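Local coordinates for protein EIAV protease (Equine infectious anemia virus, PDB 1FMB) that probably cleaves the viral polyproteins as a homodimeric retroviral aspartic protease, here held with a peptide-like inhibitor in its active site, at residues K7-T11 against N21-D25; V32-Y38 against V82-T88; K71-I76 against Q96-A100. The protein carries 1 engineered substitution. One frame throughout, in Å; residues are numbered along the deposited sequence.

Contact 1: residues K7-T11 against N21-D25. With HYB ([2-(2-methyl-propane-2-sulfonylmethyl)-3-naphthalen-1-yl-propionyl-valinyl]-phenylalaninol), chain B.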
loop_
_atom_site.group_PDB
_atom_site.type_symbol
_atom_site.label_atom_id
_atom_site.label_comp_id
_atom_site.label_asym_id
_atom_site.label_seq_id
_atom_site.Cartn_x
_atom_site.Cartn_y
_atom_site.Cartn_z
ATOM N N LYS A 7 1.861 -2.079 13.446
ATOM C CA LYS A 7 0.405 -2.156 13.200
ATOM C C LYS A 7 0.093 -1.414 11.919
ATOM O O LYS A 7 0.965 -0.711 11.326
ATOM C CB LYS A 7 -0.355 -1.659 14.429
ATOM C CG LYS A 7 -0.232 -2.778 15.491
ATOM C CD LYS A 7 -1.341 -2.571 16.507
ATOM C CE LYS A 7 -1.542 -3.819 17.355
ATOM N NZ LYS A 7 -2.264 -3.432 18.617
ATOM N N ARG A 8 -1.127 -1.596 11.335
ATOM C CA ARG A 8 -1.323 -0.829 10.077
ATOM C C ARG A 8 -1.288 0.657 10.471
ATOM O O ARG A 8 -1.878 0.986 11.527
ATOM C CB ARG A 8 -2.745 -1.153 9.586
ATOM C CG ARG A 8 -2.920 -2.641 9.262
ATOM C CD ARG A 8 -4.240 -2.921 8.539
ATOM N NE ARG A 8 -4.408 -4.340 8.284
ATOM C CZ ARG A 8 -5.308 -5.180 8.762
ATOM N NH1 ARG A 8 -6.174 -4.680 9.668
ATOM N NH2 ARG A 8 -5.326 -6.432 8.340
ATOM N N PRO A 9 -0.709 1.496 9.658
ATOM C CA PRO A 9 -0.591 2.933 9.963
ATOM C C PRO A 9 -1.914 3.622 9.600
ATOM O O PRO A 9 -2.275 3.976 8.466
ATOM C CB PRO A 9 0.584 3.339 9.059
ATOM C CG PRO A 9 0.582 2.368 7.932
ATOM C CD PRO A 9 0.011 1.062 8.425
ATOM N N THR A 10 -2.711 3.825 10.663
ATOM C CA THR A 10 -4.006 4.475 10.514
ATOM C C THR A 10 -4.053 5.797 11.302
ATOM O O THR A 10 -3.355 5.899 12.311
ATOM C CB THR A 10 -5.210 3.634 10.968
ATOM O OG1 THR A 10 -5.095 3.163 12.332
ATOM C CG2 THR A 10 -5.324 2.365 10.119
ATOM N N THR A 11 -4.911 6.692 10.781
ATOM C CA THR A 11 -5.054 7.960 11.520
ATOM C C THR A 11 -6.459 8.480 11.263
ATOM O O THR A 11 -7.134 7.992 10.347
ATOM C CB THR A 11 -4.036 9.036 11.131
ATOM O OG1 THR A 11 -3.992 9.997 12.187
ATOM C CG2 THR A 11 -4.352 9.741 9.823
ATOM N N ASN A 21 -11.400 7.090 9.969
ATOM C CA ASN A 21 -10.132 6.398 10.221
ATOM C C ASN A 21 -9.677 5.949 8.812
ATOM O O ASN A 21 -10.520 5.386 8.108
ATOM C CB ASN A 21 -10.227 5.118 11.036
ATOM C CG ASN A 21 -8.937 4.753 11.773
ATOM O OD1 ASN A 21 -8.399 5.421 12.683
ATOM N ND2 ASN A 21 -8.420 3.587 11.363
ATOM N N VAL A 22 -8.465 6.328 8.467
ATOM C CA VAL A 22 -7.943 6.054 7.120
ATOM C C VAL A 22 -6.609 5.329 7.132
ATOM O O VAL A 22 -5.911 5.522 8.118
ATOM C CB VAL A 22 -7.747 7.350 6.312
ATOM C CG1 VAL A 22 -9.078 8.113 6.271
ATOM C CG2 VAL A 22 -6.746 8.349 6.796
ATOM N N LEU A 23 -6.262 4.564 6.108
ATOM C CA LEU A 23 -5.013 3.826 6.074
ATOM C C LEU A 23 -4.028 4.723 5.343
ATOM O O LEU A 23 -4.415 5.247 4.269
ATOM C CB LEU A 23 -5.245 2.522 5.303
ATOM C CG LEU A 23 -3.968 1.724 4.986
ATOM C CD1 LEU A 23 -3.312 1.222 6.256
ATOM C CD2 LEU A 23 -4.284 0.512 4.111
ATOM N N LEU A 24 -2.802 4.930 5.798
ATOM C CA LEU A 24 -1.773 5.743 5.130
ATOM C C LEU A 24 -0.966 4.727 4.285
ATOM O O LEU A 24 -0.264 3.842 4.804
ATOM C CB LEU A 24 -0.835 6.350 6.176
ATOM C CG LEU A 24 -1.693 7.138 7.218
ATOM C CD1 LEU A 24 -0.781 7.714 8.299
ATOM C CD2 LEU A 24 -2.421 8.201 6.465
ATOM N N ASP A 25 -1.166 4.831 2.998
ATOM C CA ASP A 25 -0.659 3.813 2.076
ATOM C C ASP A 25 0.300 4.252 0.986
ATOM O O ASP A 25 -0.074 4.828 -0.044
ATOM C CB ASP A 25 -1.930 3.173 1.458
ATOM C CG ASP A 25 -1.696 1.927 0.600
ATOM O OD1 ASP A 25 -0.510 1.522 0.501
ATOM O OD2 ASP A 25 -2.713 1.539 0.010
HETATM S S1 HYB B . -4.289 -9.830 3.480
HETATM O O2 HYB B . -5.634 -10.179 3.115
HETATM O O3 HYB B . -3.277 -9.880 2.476
HETATM C C4 HYB B . -9.667 -6.275 4.368
HETATM C C5 HYB B . -9.035 -7.130 3.517
HETATM C C6 HYB B . -7.602 -7.030 3.312
HETATM C C7 HYB B . -6.887 -6.092 3.967
HETATM C C8 HYB B . -7.552 -5.126 4.902
HETATM C C9 HYB B . -8.935 -5.263 5.077
HETATM C C10 HYB B . -9.630 -4.384 5.975
HETATM C C11 HYB B . -8.936 -3.409 6.642
HETATM C C12 HYB B . -7.533 -3.265 6.457
HETATM C C13 HYB B . -6.854 -4.127 5.592
HETATM O O14 HYB B . -2.730 -1.061 0.646
HETATM C C15 HYB B . -3.041 -1.334 -0.770
HETATM N N16 HYB B . -3.381 -3.639 -0.082
HETATM C C17 HYB B . -4.060 -2.507 -0.734
HETATM C C18 HYB B . -5.312 -2.156 0.106
HETATM C C19 HYB B . -6.542 -3.037 0.035
HETATM C C20 HYB B . -6.818 -4.051 0.960
HETATM C C21 HYB B . -7.987 -4.821 0.918
HETATM C C22 HYB B . -8.919 -4.574 -0.096
HETATM C C23 HYB B . -8.681 -3.554 -1.015
HETATM C C24 HYB B . -7.508 -2.795 -0.956
HETATM N N25 HYB B . -3.564 -6.440 1.115
HETATM C C26 HYB B . -2.480 -5.907 0.248
HETATM C C27 HYB B . -3.235 -4.879 -0.678
HETATM O O28 HYB B . -3.602 -5.096 -1.822
HETATM C C29 HYB B . -1.713 -6.991 -0.548
HETATM C C30 HYB B . -0.865 -6.367 -1.669
HETATM C C31 HYB B . -0.865 -7.778 0.477
HETATM C C32 HYB B . -3.453 -6.607 2.462
HETATM O O33 HYB B . -2.440 -6.296 3.100
HETATM C C34 HYB B . -4.722 -7.127 3.170
HETATM C C35 HYB B . -5.371 -5.873 3.810
HETATM C C36 HYB B . -4.409 -8.220 4.242
HETATM C C37 HYB B . -2.263 -10.702 5.211
HETATM C C38 HYB B . -3.737 -10.971 4.816
HETATM C C39 HYB B . -3.786 -12.385 4.190
HETATM C C40 HYB B . -4.696 -10.872 6.028
#
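Pro9 and Leu24 meet where the carbonyl of Pro9 takes the backbone N-H of Leu24, with Pro9 O and Leu24 N 2.9 Å apart. Two further backbone bonds pair Thr11 with Val22 in both directions, and Thr10 faces Leu23 as the non-hydrogen-bonded pair of this antiparallel hairpin. On one side of the ribbon Thr11 CG2 lies alongside Val22 CG2 at 4.1 Å and also reaches Leu24 CD2. Thr11 OG1 stands anti to the backbone N (chi1 -161°), which leaves the methyl for this packing while the hydroxyl bonds Lys71. On the other side, the amide of Asn21 swings back across Thr10, ND2 coming 3.2 Å from Thr10 CB, and Leu23 CD1 touches Pro9 CD at 4.0 Å. Arg8 is extended from CG to NE, and one face of its guanidinium rests on the inhibitor's naphthalene, whose atom C13 lies 3.6 Å from the guanidinium plane, over the centre of that group; NH2 forms a salt bridge with Asp29 of the second subunit. Asp25 OD2 lies 2.7 Å from the inhibitor hydroxyl O14. The hairpin of strands 10-15 and 18-24 is flanked by strand 89-90, which pairs with strand 18-24, while Tyr3 of strand 2-3 packs on Pro9, Thr11 and Leu24.

Contact 2: residues V32-Y38 against V82-T88. With HYB ([2-(2-methyl-propane-2-sulfonylmethyl)-3-naphthalen-1-yl-propionyl-valinyl]-phenylalaninol), chain B.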
loop_
_atom_site.group_PDB
_atom_site.type_symbol
_atom_site.label_atom_id
_atom_site.label_comp_id
_atom_site.label_asym_id
_atom_site.label_seq_id
_atom_site.Cartn_x
_atom_site.Cartn_y
_atom_site.Cartn_z
ATOM N N VAL A 32 -8.557 6.721 -2.122
ATOM C CA VAL A 32 -9.879 6.173 -2.395
ATOM C C VAL A 32 -10.736 6.105 -1.138
ATOM O O VAL A 32 -10.377 5.616 -0.080
ATOM C CB VAL A 32 -9.678 4.703 -2.868
ATOM C CG1 VAL A 32 -11.031 4.139 -3.379
ATOM C CG2 VAL A 32 -8.712 4.692 -4.064
ATOM N N LEU A 33 -11.928 6.634 -1.273
ATOM C CA LEU A 33 -12.909 6.579 -0.159
ATOM C C LEU A 33 -13.783 5.354 -0.486
ATOM O O LEU A 33 -14.220 5.124 -1.644
ATOM C CB LEU A 33 -13.633 7.877 -0.436
ATOM C CG LEU A 33 -14.630 8.548 0.468
ATOM C CD1 LEU A 33 -13.972 8.740 1.843
ATOM C CD2 LEU A 33 -15.037 9.855 -0.206
ATOM N N THR A 34 -14.080 4.631 0.597
ATOM C CA THR A 34 -15.004 3.488 0.412
ATOM C C THR A 34 -16.392 4.086 0.184
ATOM O O THR A 34 -16.756 5.199 0.582
ATOM C CB THR A 34 -15.051 2.527 1.595
ATOM O OG1 THR A 34 -15.669 3.151 2.768
ATOM C CG2 THR A 34 -13.729 2.022 2.115
ATOM N N THR A 35 -17.266 3.404 -0.550
ATOM C CA THR A 35 -18.623 3.910 -0.770
ATOM C C THR A 35 -19.421 4.103 0.544
ATOM O O THR A 35 -20.228 5.059 0.561
ATOM C CB THR A 35 -19.352 2.825 -1.586
ATOM O OG1 THR A 35 -18.599 2.590 -2.790
ATOM C CG2 THR A 35 -20.778 3.277 -1.879
ATOM N N ALA A 36 -19.229 3.266 1.546
ATOM C CA ALA A 36 -19.900 3.303 2.844
ATOM C C ALA A 36 -19.466 4.622 3.498
ATOM O O ALA A 36 -20.343 5.303 4.022
ATOM C CB ALA A 36 -19.538 2.189 3.806
ATOM N N HIS A 37 -18.186 5.022 3.394
ATOM C CA HIS A 37 -17.753 6.300 3.952
ATOM C C HIS A 37 -18.341 7.489 3.193
ATOM O O HIS A 37 -18.754 8.458 3.840
ATOM C CB HIS A 37 -16.222 6.404 4.000
ATOM C CG HIS A 37 -15.668 5.649 5.161
ATOM N ND1 HIS A 37 -14.312 5.462 5.365
ATOM C CD2 HIS A 37 -16.277 4.913 6.128
ATOM C CE1 HIS A 37 -14.110 4.785 6.472
ATOM N NE2 HIS A 37 -15.291 4.422 6.970
ATOM N N TYR A 38 -18.437 7.448 1.862
ATOM C CA TYR A 38 -18.976 8.501 1.009
ATOM C C TYR A 38 -20.430 8.739 1.422
ATOM O O TYR A 38 -20.897 9.877 1.616
ATOM C CB TYR A 38 -18.762 8.110 -0.458
ATOM C CG TYR A 38 -19.545 9.018 -1.375
ATOM C CD1 TYR A 38 -18.988 10.214 -1.791
ATOM C CD2 TYR A 38 -20.810 8.625 -1.831
ATOM C CE1 TYR A 38 -19.737 11.071 -2.584
ATOM C CE2 TYR A 38 -21.540 9.480 -2.635
ATOM C CZ TYR A 38 -20.991 10.675 -3.020
ATOM O OH TYR A 38 -21.663 11.574 -3.817
ATOM N N VAL A 82 -14.021 7.063 -5.336
ATOM C CA VAL A 82 -14.952 6.328 -4.452
ATOM C C VAL A 82 -15.098 4.898 -5.013
ATOM O O VAL A 82 -15.302 4.708 -6.231
ATOM C CB VAL A 82 -16.319 7.013 -4.359
ATOM C CG1 VAL A 82 -17.162 6.200 -3.404
ATOM C CG2 VAL A 82 -16.159 8.477 -3.936
ATOM N N ALA A 83 -14.936 3.854 -4.212
ATOM C CA ALA A 83 -15.052 2.476 -4.739
ATOM C C ALA A 83 -15.457 1.493 -3.684
ATOM O O ALA A 83 -15.320 1.771 -2.468
ATOM C CB ALA A 83 -13.703 2.088 -5.400
ATOM N N ASP A 84 -16.071 0.318 -4.090
ATOM C CA ASP A 84 -16.452 -0.591 -3.006
ATOM C C ASP A 84 -15.251 -1.400 -2.519
ATOM O O ASP A 84 -15.129 -2.581 -2.879
ATOM C CB ASP A 84 -17.448 -1.635 -3.543
ATOM C CG ASP A 84 -18.820 -0.994 -3.669
ATOM O OD1 ASP A 84 -19.188 -0.179 -2.808
ATOM O OD2 ASP A 84 -19.549 -1.325 -4.630
ATOM N N ILE A 85 -14.372 -0.793 -1.754
ATOM C CA ILE A 85 -13.192 -1.430 -1.205
ATOM C C ILE A 85 -13.370 -1.478 0.313
ATOM O O ILE A 85 -14.227 -0.787 0.829
ATOM C CB ILE A 85 -11.886 -0.780 -1.665
ATOM C CG1 ILE A 85 -11.761 0.696 -1.266
ATOM C CG2 ILE A 85 -11.860 -0.875 -3.193
ATOM C CD1 ILE A 85 -10.309 1.195 -1.297
ATOM N N PRO A 86 -12.586 -2.289 1.027
ATOM C CA PRO A 86 -12.781 -2.487 2.450
ATOM C C PRO A 86 -12.334 -1.349 3.329
ATOM O O PRO A 86 -12.745 -1.353 4.481
ATOM C CB PRO A 86 -11.821 -3.680 2.736
ATOM C CG PRO A 86 -11.714 -4.304 1.396
ATOM C CD PRO A 86 -11.605 -3.177 0.414
ATOM N N VAL A 87 -11.470 -0.444 2.811
ATOM C CA VAL A 87 -11.030 0.596 3.783
ATOM C C VAL A 87 -10.750 1.895 3.055
ATOM O O VAL A 87 -10.546 1.812 1.833
ATOM C CB VAL A 87 -9.741 0.032 4.432
ATOM C CG1 VAL A 87 -8.653 -0.234 3.393
ATOM C CG2 VAL A 87 -9.140 0.911 5.513
ATOM N N THR A 88 -10.768 3.043 3.718
ATOM C CA THR A 88 -10.503 4.287 2.970
ATOM C C THR A 88 -8.984 4.487 3.102
ATOM O O THR A 88 -8.403 4.250 4.157
ATOM C CB THR A 88 -11.204 5.442 3.693
ATOM O OG1 THR A 88 -12.586 5.354 3.291
ATOM C CG2 THR A 88 -10.615 6.782 3.242
HETATM S S1 HYB B . -4.289 -9.830 3.480
HETATM O O2 HYB B . -5.634 -10.179 3.115
HETATM O O3 HYB B . -3.277 -9.880 2.476
HETATM C C4 HYB B . -9.667 -6.275 4.368
HETATM C C5 HYB B . -9.035 -7.130 3.517
HETATM C C6 HYB B . -7.602 -7.030 3.312
HETATM C C7 HYB B . -6.887 -6.092 3.967
HETATM C C8 HYB B . -7.552 -5.126 4.902
HETATM C C9 HYB B . -8.935 -5.263 5.077
HETATM C C10 HYB B . -9.630 -4.384 5.975
HETATM C C11 HYB B . -8.936 -3.409 6.642
HETATM C C12 HYB B . -7.533 -3.265 6.457
HETATM C C13 HYB B . -6.854 -4.127 5.592
HETATM O O14 HYB B . -2.730 -1.061 0.646
HETATM C C15 HYB B . -3.041 -1.334 -0.770
HETATM N N16 HYB B . -3.381 -3.639 -0.082
HETATM C C17 HYB B . -4.060 -2.507 -0.734
HETATM C C18 HYB B . -5.312 -2.156 0.106
HETATM C C19 HYB B . -6.542 -3.037 0.035
HETATM C C20 HYB B . -6.818 -4.051 0.960
HETATM C C21 HYB B . -7.987 -4.821 0.918
HETATM C C22 HYB B . -8.919 -4.574 -0.096
HETATM C C23 HYB B . -8.681 -3.554 -1.015
HETATM C C24 HYB B . -7.508 -2.795 -0.956
HETATM N N25 HYB B . -3.564 -6.440 1.115
HETATM C C26 HYB B . -2.480 -5.907 0.248
HETATM C C27 HYB B . -3.235 -4.879 -0.678
HETATM O O28 HYB B . -3.602 -5.096 -1.822
HETATM C C29 HYB B . -1.713 -6.991 -0.548
HETATM C C30 HYB B . -0.865 -6.367 -1.669
HETATM C C31 HYB B . -0.865 -7.778 0.477
HETATM C C32 HYB B . -3.453 -6.607 2.462
HETATM O O33 HYB B . -2.440 -6.296 3.100
HETATM C C34 HYB B . -4.722 -7.127 3.170
HETATM C C35 HYB B . -5.371 -5.873 3.810
HETATM C C36 HYB B . -4.409 -8.220 4.242
HETATM C C37 HYB B . -2.263 -10.702 5.211
HETATM C C38 HYB B . -3.737 -10.971 4.816
HETATM C C39 HYB B . -3.786 -12.385 4.190
HETATM C C40 HYB B . -4.696 -10.872 6.028
#
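Val82 is the main bump of this contact, pushing its two methyls among Leu33, Thr35 and Tyr38. CG1, anti to the backbone N (chi1 -178°), lies 3.8 Å from Thr35 CA and 3.9 Å from Tyr38 CB, while CG2 touches Leu33 CD2 and Tyr38 CD1, both on one side of it. Leu33 runs alongside Val82, and Tyr38 comes across it nearly perpendicular. A second interlock forms around Val32, whose CG1 is received by Ile85 CD1 at 3.7 Å and by the methyl of Ala83. The loop that follows strand 74-83 then curls around Thr34 and is closed by Thr88. The CG2 of Thr88 sits by the carbonyl of Val32, and its OG1 accepts a hydrogen bond from Thr34 N and shares another with ND1 at the edge of the His37 ring, 2.7 Å away, in which either atom could be the donor. Thr34 is the N-cap of helix 35-40, its OG1 accepting from His37 N and lying over one face of the His37 ring. Parallel strand bonds join the backbones, Ala83 N to Leu33 O (3.0 Å) and Thr35 N to Ala83 O. Thr35 OG1 donates to Asp84 OD1 from above the carboxylate plane, and Asp84 itself centres an inverse gamma turn. Beyond this turn, Pro86 leans against the inhibitor's phenyl and naphthalene rings. A short parallel strand pair running into a capped helix, wrapped by a loop that reaches the bound ligand, is consistent with the loop that lines the wall of the substrate cleft in retroviral aspartic proteases.

Contact 3: residues K71-I76 against Q96-A100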
loop_
_atom_site.group_PDB
_atom_site.type_symbol
_atom_site.label_atom_id
_atom_site.label_comp_id
_atom_site.label_asym_id
_atom_site.label_seq_id
_atom_site.Cartn_x
_atom_site.Cartn_y
_atom_site.Cartn_z
ATOM N N LYS A 71 -6.300 18.053 8.376
ATOM C CA LYS A 71 -5.376 17.269 9.214
ATOM C C LYS A 71 -4.073 18.074 9.360
ATOM O O LYS A 71 -3.666 18.745 8.413
ATOM C CB LYS A 71 -4.961 15.952 8.538
ATOM C CG LYS A 71 -4.074 15.013 9.316
ATOM C CD LYS A 71 -4.719 14.422 10.551
ATOM C CE LYS A 71 -3.815 13.461 11.319
ATOM N NZ LYS A 71 -4.562 12.956 12.512
ATOM N N LYS A 72 -3.409 17.861 10.495
ATOM C CA LYS A 72 -2.120 18.542 10.714
ATOM C C LYS A 72 -2.303 20.035 10.432
ATOM O O LYS A 72 -1.465 20.686 9.804
ATOM C CB LYS A 72 -1.160 18.009 9.654
ATOM C CG LYS A 72 -0.118 16.977 9.962
ATOM C CD LYS A 72 0.813 16.949 8.746
ATOM C CE LYS A 72 2.259 17.124 9.220
ATOM N NZ LYS A 72 3.296 16.803 8.196
ATOM N N GLY A 73 -3.431 20.617 10.824
ATOM C CA GLY A 73 -3.712 22.015 10.560
ATOM C C GLY A 73 -3.696 22.375 9.082
ATOM O O GLY A 73 -3.587 23.575 8.819
ATOM N N ARG A 74 -3.743 21.445 8.128
ATOM C CA ARG A 74 -3.759 21.771 6.718
ATOM C C ARG A 74 -5.204 21.676 6.227
ATOM O O ARG A 74 -6.092 21.076 6.834
ATOM C CB ARG A 74 -2.911 20.861 5.840
ATOM C CG ARG A 74 -1.415 21.137 6.028
ATOM C CD ARG A 74 -0.665 19.812 5.996
ATOM N NE ARG A 74 0.509 19.978 5.136
ATOM C CZ ARG A 74 1.720 20.108 5.657
ATOM N NH1 ARG A 74 1.850 19.855 6.948
ATOM N NH2 ARG A 74 2.735 20.411 4.864
ATOM N N HIS A 75 -5.439 22.330 5.104
ATOM C CA HIS A 75 -6.792 22.326 4.525
ATOM C C HIS A 75 -6.607 21.899 3.078
ATOM O O HIS A 75 -6.142 22.767 2.325
ATOM C CB HIS A 75 -7.278 23.777 4.571
ATOM C CG HIS A 75 -8.762 23.808 4.462
ATOM N ND1 HIS A 75 -9.549 23.824 5.596
ATOM C CD2 HIS A 75 -9.582 23.825 3.387
ATOM C CE1 HIS A 75 -10.820 23.850 5.212
ATOM N NE2 HIS A 75 -10.868 23.859 3.886
ATOM N N ILE A 76 -6.852 20.642 2.716
ATOM C CA ILE A 76 -6.595 20.268 1.326
ATOM C C ILE A 76 -7.905 20.105 0.565
ATOM O O ILE A 76 -8.814 19.458 1.073
ATOM C CB ILE A 76 -5.795 18.964 1.366
ATOM C CG1 ILE A 76 -4.354 19.318 1.770
ATOM C CG2 ILE A 76 -5.776 18.230 0.045
ATOM C CD1 ILE A 76 -3.852 18.285 2.750
ATOM N N GLN A 96 1.737 13.273 -0.038
ATOM C CA GLN A 96 2.696 14.271 -0.502
ATOM C C GLN A 96 2.220 15.643 -0.033
ATOM O O GLN A 96 2.978 16.474 0.525
ATOM C CB GLN A 96 2.832 14.222 -2.024
ATOM C CG GLN A 96 3.883 15.152 -2.598
ATOM C CD GLN A 96 4.013 15.096 -4.115
ATOM O OE1 GLN A 96 3.404 14.250 -4.763
ATOM N NE2 GLN A 96 4.795 16.005 -4.693
ATOM N N ASP A 97 0.930 15.880 -0.189
ATOM C CA ASP A 97 0.319 17.138 0.256
ATOM C C ASP A 97 0.520 17.336 1.761
ATOM O O ASP A 97 0.821 18.442 2.201
ATOM C CB ASP A 97 -1.198 17.199 0.018
ATOM C CG ASP A 97 -1.481 17.401 -1.461
ATOM O OD1 ASP A 97 -0.595 18.013 -2.096
ATOM O OD2 ASP A 97 -2.513 16.953 -2.007
ATOM N N LEU A 98 0.339 16.319 2.586
ATOM C CA LEU A 98 0.489 16.381 3.999
ATOM C C LEU A 98 1.970 16.379 4.409
ATOM O O LEU A 98 2.188 16.560 5.621
ATOM C CB LEU A 98 -0.177 15.247 4.811
ATOM C CG LEU A 98 -1.712 15.279 4.715
ATOM C CD1 LEU A 98 -2.349 14.007 5.246
ATOM C CD2 LEU A 98 -2.258 16.469 5.494
ATOM N N GLY A 99 2.944 16.178 3.552
ATOM C CA GLY A 99 4.323 16.177 4.022
ATOM C C GLY A 99 4.743 14.829 4.554
ATOM O O GLY A 99 5.760 14.765 5.228
ATOM N N ALA A 100 4.048 13.711 4.318
ATOM C CA ALA A 100 4.440 12.414 4.858
ATOM C C ALA A 100 5.697 11.911 4.153
ATOM O O ALA A 100 5.963 12.295 3.031
ATOM C CB ALA A 100 3.387 11.330 4.567
HETATM O O HOH W 1 -0.255 20.764 2.453
#
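Lys72 and Arg74 both turn their cationic ends to the carbonyls of Asp97 and Leu98, at the C-terminal end of helix 92-97. Lys72 NZ donates to Leu98 O at 2.8 Å, approaching nearly in line with the carbonyl (167° at the oxygen). The same ammonium also bonds Leu104 O of the second subunit, and thus two carbonyls share it. Arg74 works differently. Bent at chi2 and chi3, its side chain lays one face of the guanidinium over Leu98 O, which stands 3.5 Å above the plane, so this oxygen has a lysine donor ahead of it and a flat cation beside it. Arg74 NE reaches Asp97 O only weakly, at 3.3 Å and 137°. A water bridges the same two atoms: it accepts from NE at 2.9 Å in the plane of the guanidinium and donates to Asp97 O at 2.6 Å. Such positive groups at the helix C-terminus probably suit its partial negative charge. The helix closes in a Schellman motif, with Gly99 at positive phi and Gly99 N bonded to Gln96 O. On the facing side, the type I' turn from Lys71 to Arg74 is closed by Arg74 N on Lys71 O. Among the apolar groups, Leu98 CD2 touches both Ile76 CD1 and Arg74 CD, 3.7 Å from each, and Ile76 CD1 also touches Asp97 CB. Lys71 touches Leu98 CD2 with its CB and its carbonyl oxygen; its NZ turns to Ile12 O and Thr11 OG1. The turn joins strands 58-71 and 74-83, and the helix end packs against it while Leu98 touches Leu104 and Gln96 touches Glu6, both of the second subunit.

Contact 1 touches both of the others, while contacts 2 and 3 do not meet. Contacts 1 and 2, with centres about 14 Å apart, are joined where Leu23 N lies 2.9 Å from Thr88 O, a probable hydrogen bond, and where Val22 CG1 packs on Thr88 CG2. Both also reach the inhibitor, contact 1 through Arg8 and Asp25 and contact 2 through Pro86, so they border one cleft. Contact 3, centred about 15 Å from contact 1, joins it through Thr11 OG1 and Lys71 NZ, 3.0 Å apart. Contacts 2 and 3 share strand 74-83, with centres about 20 Å and nearest atoms about 11 Å apart. Contacts 1 and 3 meet the second subunit.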